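Local coordinates for CELL division protein FTSZ (Haloferax volcanii, PDB 4B46) that controls archaeal cell shape as a tubulin-like, GTP-binding cytoskeletal protein and is essential for the rod-shaped cells needed for efficient swimming, at residues Ile145-Phe157 with Arg354-Gln366. Residues are numbered along the deposited sequence; the frame is centred on the assembly and turned at random.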
loop_
_atom_site.group_PDB
_atom_site.type_symbol
_atom_site.label_atom_id
_atom_site.label_comp_id
_atom_site.label_asym_id
_atom_site.label_seq_id
_atom_site.Cartn_x
_atom_site.Cartn_y
_atom_site.Cartn_z
ATOM N N ILE A 145 -8.510 -16.047 -14.394
ATOM C CA ILE A 145 -7.975 -14.927 -15.173
ATOM C C ILE A 145 -7.461 -13.802 -14.263
ATOM O O ILE A 145 -6.473 -13.146 -14.572
ATOM C CB ILE A 145 -8.979 -14.377 -16.208
ATOM C CG1 ILE A 145 -8.278 -13.374 -17.133
ATOM C CG2 ILE A 145 -10.164 -13.733 -15.531
ATOM C CD1 ILE A 145 -7.241 -14.018 -18.050
ATOM N N TYR A 146 -8.116 -13.589 -13.129
ATOM C CA TYR A 146 -7.682 -12.539 -12.214
ATOM C C TYR A 146 -6.388 -12.913 -11.518
ATOM O O TYR A 146 -5.524 -12.069 -11.326
ATOM C CB TYR A 146 -8.809 -12.175 -11.244
ATOM C CG TYR A 146 -10.087 -11.968 -12.029
ATOM C CD1 TYR A 146 -10.300 -10.794 -12.763
ATOM C CD2 TYR A 146 -11.040 -12.972 -12.106
ATOM C CE1 TYR A 146 -11.466 -10.621 -13.529
ATOM C CE2 TYR A 146 -12.196 -12.811 -12.864
ATOM C CZ TYR A 146 -12.404 -11.640 -13.565
ATOM O OH TYR A 146 -13.559 -11.514 -14.302
ATOM N N THR A 147 -6.241 -14.190 -11.182
ATOM C CA THR A 147 -4.995 -14.683 -10.607
ATOM C C THR A 147 -3.839 -14.531 -11.605
ATOM O O THR A 147 -2.747 -14.088 -11.240
ATOM C CB THR A 147 -5.136 -16.157 -10.198
ATOM O OG1 THR A 147 -6.281 -16.291 -9.352
ATOM C CG2 THR A 147 -3.903 -16.632 -9.455
ATOM N N LEU A 148 -4.092 -14.907 -12.858
ATOM C CA LEU A 148 -3.100 -14.769 -13.927
ATOM C C LEU A 148 -2.706 -13.311 -14.164
ATOM O O LEU A 148 -1.519 -13.002 -14.288
ATOM C CB LEU A 148 -3.603 -15.398 -15.229
ATOM C CG LEU A 148 -2.689 -15.343 -16.463
ATOM C CD1 LEU A 148 -1.315 -15.938 -16.187
ATOM C CD2 LEU A 148 -3.342 -16.046 -17.667
ATOM N N ASN A 149 -3.691 -12.420 -14.248
ATOM C CA ASN A 149 -3.384 -10.995 -14.384
ATOM C C ASN A 149 -2.494 -10.509 -13.258
ATOM O O ASN A 149 -1.558 -9.749 -13.489
ATOM C CB ASN A 149 -4.648 -10.144 -14.418
ATOM C CG ASN A 149 -5.371 -10.229 -15.750
ATOM O OD1 ASN A 149 -4.815 -10.694 -16.739
ATOM N ND2 ASN A 149 -6.611 -9.771 -15.777
ATOM N N ALA A 150 -2.777 -10.964 -12.037
ATOM C CA ALA A 150 -2.039 -10.487 -10.875
ATOM C C ALA A 150 -0.603 -10.971 -10.925
ATOM O O ALA A 150 0.334 -10.219 -10.627
ATOM C CB ALA A 150 -2.710 -10.944 -9.590
ATOM N N ALA A 151 -0.444 -12.231 -11.305
ATOM C CA ALA A 151 0.866 -12.847 -11.451
ATOM C C ALA A 151 1.724 -12.055 -12.447
ATOM O O ALA A 151 2.860 -11.696 -12.149
ATOM C CB ALA A 151 0.713 -14.300 -11.909
ATOM N N ARG A 152 1.172 -11.785 -13.628
ATOM C CA ARG A 152 1.885 -10.998 -14.641
ATOM C C ARG A 152 2.148 -9.561 -14.220
ATOM O O ARG A 152 3.232 -9.031 -14.449
ATOM C CB ARG A 152 1.125 -11.006 -15.958
ATOM C CG ARG A 152 1.117 -12.354 -16.609
ATOM C CD ARG A 152 0.349 -12.297 -17.906
ATOM N NE ARG A 152 0.509 -13.509 -18.689
ATOM C CZ ARG A 152 -0.436 -14.005 -19.480
ATOM N NH1 ARG A 152 -1.610 -13.394 -19.575
ATOM N NH2 ARG A 152 -0.207 -15.108 -20.164
ATOM N N SER A 153 1.155 -8.934 -13.601
ATOM C CA SER A 153 1.293 -7.558 -13.133
ATOM C C SER A 153 2.344 -7.459 -12.020
ATOM O O SER A 153 3.190 -6.547 -12.015
ATOM C CB SER A 153 -0.060 -7.039 -12.636
ATOM O OG SER A 153 0.015 -5.684 -12.213
ATOM N N PHE A 154 2.289 -8.401 -11.085
ATOM C CA PHE A 154 3.246 -8.425 -9.980
ATOM C C PHE A 154 4.694 -8.458 -10.482
ATOM O O PHE A 154 5.537 -7.708 -9.998
ATOM C CB PHE A 154 2.994 -9.605 -9.027
ATOM C CG PHE A 154 4.099 -9.792 -8.011
ATOM C CD1 PHE A 154 4.095 -9.077 -6.828
ATOM C CD2 PHE A 154 5.162 -10.650 -8.269
ATOM C CE1 PHE A 154 5.131 -9.222 -5.900
ATOM C CE2 PHE A 154 6.198 -10.800 -7.348
ATOM C CZ PHE A 154 6.181 -10.081 -6.168
ATOM N N GLN A 155 4.970 -9.331 -11.449
ATOM C CA GLN A 155 6.319 -9.483 -11.991
ATOM C C GLN A 155 6.863 -8.145 -12.476
ATOM O O GLN A 155 8.017 -7.813 -12.225
ATOM C CB GLN A 155 6.337 -10.471 -13.161
ATOM C CG GLN A 155 5.873 -11.873 -12.827
ATOM C CD GLN A 155 6.915 -12.674 -12.075
ATOM O OE1 GLN A 155 6.736 -13.004 -10.904
ATOM N NE2 GLN A 155 8.013 -12.997 -12.751
ATOM N N THR A 156 6.022 -7.382 -13.167
ATOM C CA THR A 156 6.462 -6.119 -13.759
ATOM C C THR A 156 6.488 -5.011 -12.723
ATOM O O THR A 156 7.455 -4.251 -12.637
ATOM C CB THR A 156 5.541 -5.689 -14.918
ATOM O OG1 THR A 156 5.387 -6.782 -15.823
ATOM C CG2 THR A 156 6.141 -4.497 -15.673
ATOM N N PHE A 157 5.415 -4.917 -11.943
ATOM C CA PHE A 157 5.278 -3.866 -10.925
ATOM C C PHE A 157 6.447 -3.866 -9.925
ATOM O O PHE A 157 6.995 -2.807 -9.589
ATOM C CB PHE A 157 3.962 -4.073 -10.169
ATOM C CG PHE A 157 3.404 -2.831 -9.534
ATOM C CD1 PHE A 157 3.982 -1.592 -9.749
ATOM C CD2 PHE A 157 2.273 -2.907 -8.741
ATOM C CE1 PHE A 157 3.449 -0.447 -9.168
ATOM C CE2 PHE A 157 1.739 -1.771 -8.151
ATOM C CZ PHE A 157 2.338 -0.536 -8.363
ATOM N N ARG A 354 2.623 -17.147 -1.331
ATOM C CA ARG A 354 1.747 -16.458 -2.259
ATOM C C ARG A 354 2.519 -15.912 -3.468
ATOM O O ARG A 354 2.046 -15.990 -4.599
ATOM C CB ARG A 354 1.014 -15.335 -1.535
ATOM C CG ARG A 354 0.213 -14.428 -2.433
ATOM C CD ARG A 354 -0.923 -15.177 -3.137
ATOM N NE ARG A 354 -2.124 -14.349 -3.189
ATOM C CZ ARG A 354 -3.082 -14.458 -4.103
ATOM N NH1 ARG A 354 -2.983 -15.359 -5.074
ATOM N NH2 ARG A 354 -4.137 -13.652 -4.057
ATOM N N ILE A 355 3.711 -15.370 -3.223
ATOM C CA ILE A 355 4.549 -14.868 -4.305
ATOM C C ILE A 355 5.086 -16.005 -5.165
ATOM O O ILE A 355 5.093 -15.915 -6.396
ATOM C CB ILE A 355 5.698 -13.986 -3.765
ATOM C CG1 ILE A 355 5.121 -12.788 -3.010
ATOM C CG2 ILE A 355 6.617 -13.526 -4.903
ATOM C CD1 ILE A 355 4.008 -12.077 -3.782
ATOM N N LYS A 356 5.505 -17.093 -4.523
ATOM C CA LYS A 356 5.954 -18.271 -5.259
ATOM C C LYS A 356 4.839 -18.867 -6.134
ATOM O O LYS A 356 5.113 -19.380 -7.219
ATOM C CB LYS A 356 6.509 -19.344 -4.307
ATOM C CG LYS A 356 7.868 -18.987 -3.701
ATOM C CD LYS A 356 8.542 -20.201 -3.073
ATOM C CE LYS A 356 7.833 -20.645 -1.797
ATOM N NZ LYS A 356 8.475 -21.842 -1.168
ATOM N N GLU A 357 3.597 -18.800 -5.663
ATOM C CA GLU A 357 2.457 -19.245 -6.465
ATOM C C GLU A 357 2.318 -18.416 -7.746
ATOM O O GLU A 357 2.183 -18.965 -8.839
ATOM C CB GLU A 357 1.146 -19.129 -5.692
ATOM C CG GLU A 357 -0.072 -19.465 -6.578
ATOM C CD GLU A 357 -1.313 -18.678 -6.220
ATOM O OE1 GLU A 357 -1.215 -17.769 -5.373
ATOM O OE2 GLU A 357 -2.401 -18.989 -6.769
ATOM N N LEU A 358 2.324 -17.097 -7.586
ATOM C CA LEU A 358 2.165 -16.181 -8.701
ATOM C C LEU A 358 3.280 -16.360 -9.728
ATOM O O LEU A 358 3.018 -16.412 -10.931
ATOM C CB LEU A 358 2.116 -14.735 -8.209
ATOM C CG LEU A 358 0.889 -14.364 -7.381
ATOM C CD1 LEU A 358 0.965 -12.891 -6.988
ATOM C CD2 LEU A 358 -0.391 -14.650 -8.146
ATOM N N GLN A 359 4.519 -16.468 -9.255
ATOM C CA GLN A 359 5.637 -16.741 -10.151
ATOM C C GLN A 359 5.405 -18.020 -10.964
ATOM O O GLN A 359 5.635 -18.042 -12.176
ATOM C CB GLN A 359 6.962 -16.798 -9.377
ATOM C CG GLN A 359 7.327 -15.459 -8.737
ATOM C CD GLN A 359 8.545 -15.521 -7.821
ATOM O OE1 GLN A 359 8.920 -16.584 -7.315
ATOM N NE2 GLN A 359 9.165 -14.369 -7.600
ATOM N N GLN A 360 4.932 -19.073 -10.302
ATOM C CA GLN A 360 4.639 -20.329 -10.978
ATOM C C GLN A 360 3.504 -20.159 -11.999
ATOM O O GLN A 360 3.579 -20.675 -13.116
ATOM C CB GLN A 360 4.276 -21.415 -9.965
ATOM C CG GLN A 360 4.167 -22.805 -10.556
ATOM C CD GLN A 360 5.515 -23.372 -10.939
ATOM O OE1 GLN A 360 6.458 -23.331 -10.153
ATOM N NE2 GLN A 360 5.618 -23.889 -12.158
ATOM N N VAL A 361 2.455 -19.445 -11.602
ATOM C CA VAL A 361 1.345 -19.134 -12.497
ATOM C C VAL A 361 1.822 -18.402 -13.756
ATOM O O VAL A 361 1.470 -18.781 -14.872
ATOM C CB VAL A 361 0.270 -18.289 -11.780
ATOM C CG1 VAL A 361 -0.709 -17.694 -12.789
ATOM C CG2 VAL A 361 -0.468 -19.134 -10.757
ATOM N N ALA A 362 2.633 -17.365 -13.572
ATOM C CA ALA A 362 3.160 -16.597 -14.696
ATOM C C ALA A 362 4.056 -17.442 -15.603
ATOM O O ALA A 362 3.971 -17.361 -16.828
ATOM C CB ALA A 362 3.912 -15.390 -14.191
ATOM N N ILE A 363 4.912 -18.253 -14.991
ATOM C CA ILE A 363 5.836 -19.111 -15.725
ATOM C C ILE A 363 5.117 -20.133 -16.603
ATOM O O ILE A 363 5.481 -20.323 -17.766
ATOM C CB ILE A 363 6.816 -19.826 -14.766
ATOM C CG1 ILE A 363 7.929 -18.872 -14.339
ATOM C CG2 ILE A 363 7.420 -21.066 -15.415
ATOM C CD1 ILE A 363 8.937 -19.504 -13.394
ATOM N N GLU A 364 4.098 -20.788 -16.049
ATOM C CA GLU A 364 3.325 -21.776 -16.791
ATOM C C GLU A 364 2.617 -21.153 -17.992
ATOM O O GLU A 364 2.554 -21.754 -19.061
ATOM C CB GLU A 364 2.312 -22.475 -15.881
ATOM C CG GLU A 364 2.935 -23.418 -14.867
ATOM C CD GLU A 364 1.927 -23.947 -13.863
ATOM O OE1 GLU A 364 0.726 -23.614 -13.986
ATOM O OE2 GLU A 364 2.339 -24.689 -12.946
ATOM N N ALA A 365 2.091 -19.944 -17.814
ATOM C CA ALA A 365 1.378 -19.268 -18.892
ATOM C C ALA A 365 2.315 -18.787 -19.998
ATOM O O ALA A 365 1.882 -18.559 -21.123
ATOM C CB ALA A 365 0.557 -18.117 -18.356
ATOM N N GLN A 366 3.593 -18.618 -19.674
ATOM C CA GLN A 366 4.590 -18.305 -20.690
ATOM C C GLN A 366 4.837 -19.531 -21.551
ATOM O O GLN A 366 4.741 -19.474 -22.775
ATOM C CB GLN A 366 5.903 -17.828 -20.049
ATOM C CG GLN A 366 6.024 -16.321 -19.898
ATOM C CD GLN A 366 7.446 -15.869 -19.593
ATOM O OE1 GLN A 366 7.741 -15.416 -18.486
ATOM N NE2 GLN A 366 8.328 -15.979 -20.579
HETATM O O HOH W 1 -5.833 -15.366 -6.480
HETATM O O HOH W 2 3.125 -15.099 -18.189
#
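Ala151 presses its methyl into helix 354-366 where the two helices cross nearly perpendicularly, at -100°, with segment axes 8.2 Å apart. Its CB lies 3.3 Å from Leu358 O and also touches Val361 CG1 and the CB of Ala362; the small Ala151 and Ala362, with CB atoms 4.1 Å apart, are consistent with this close approach. Along the Leu358 side chain, CB rests on CA and CB of Ala151, CD1 comes within 4.4 Å of Phe154 CB, and CD2 sits 3.9 Å from both Thr147 O and Ala151 CB. At one end Ile355 lies against the Phe154 ring, its CD1 over one face, 4.1 Å from the centroid, in a CH-pi contact. At the other, with CG anti to the backbone N (chi1 180°), the Leu148 side chain brings CD1 across to Ala365 CB at 3.6 Å. Two waters link the helices: one joins Thr147 OG1 to Arg354 NH1, while another accepts from Arg152 NE and donates to Ala362 O. Arg354 NH1 also makes a salt bridge within its own helix to Glu357 OE1 (3.0 Å). Gln155 OE1, buried against Gln359 CG, finds no polar partner. Arg354 NE further pairs with Asp168. The contact docks the last modelled helix, 353-366, onto helix 144-160 of the Rossmann-like GTPase domain of the tubulin/FtsZ fold.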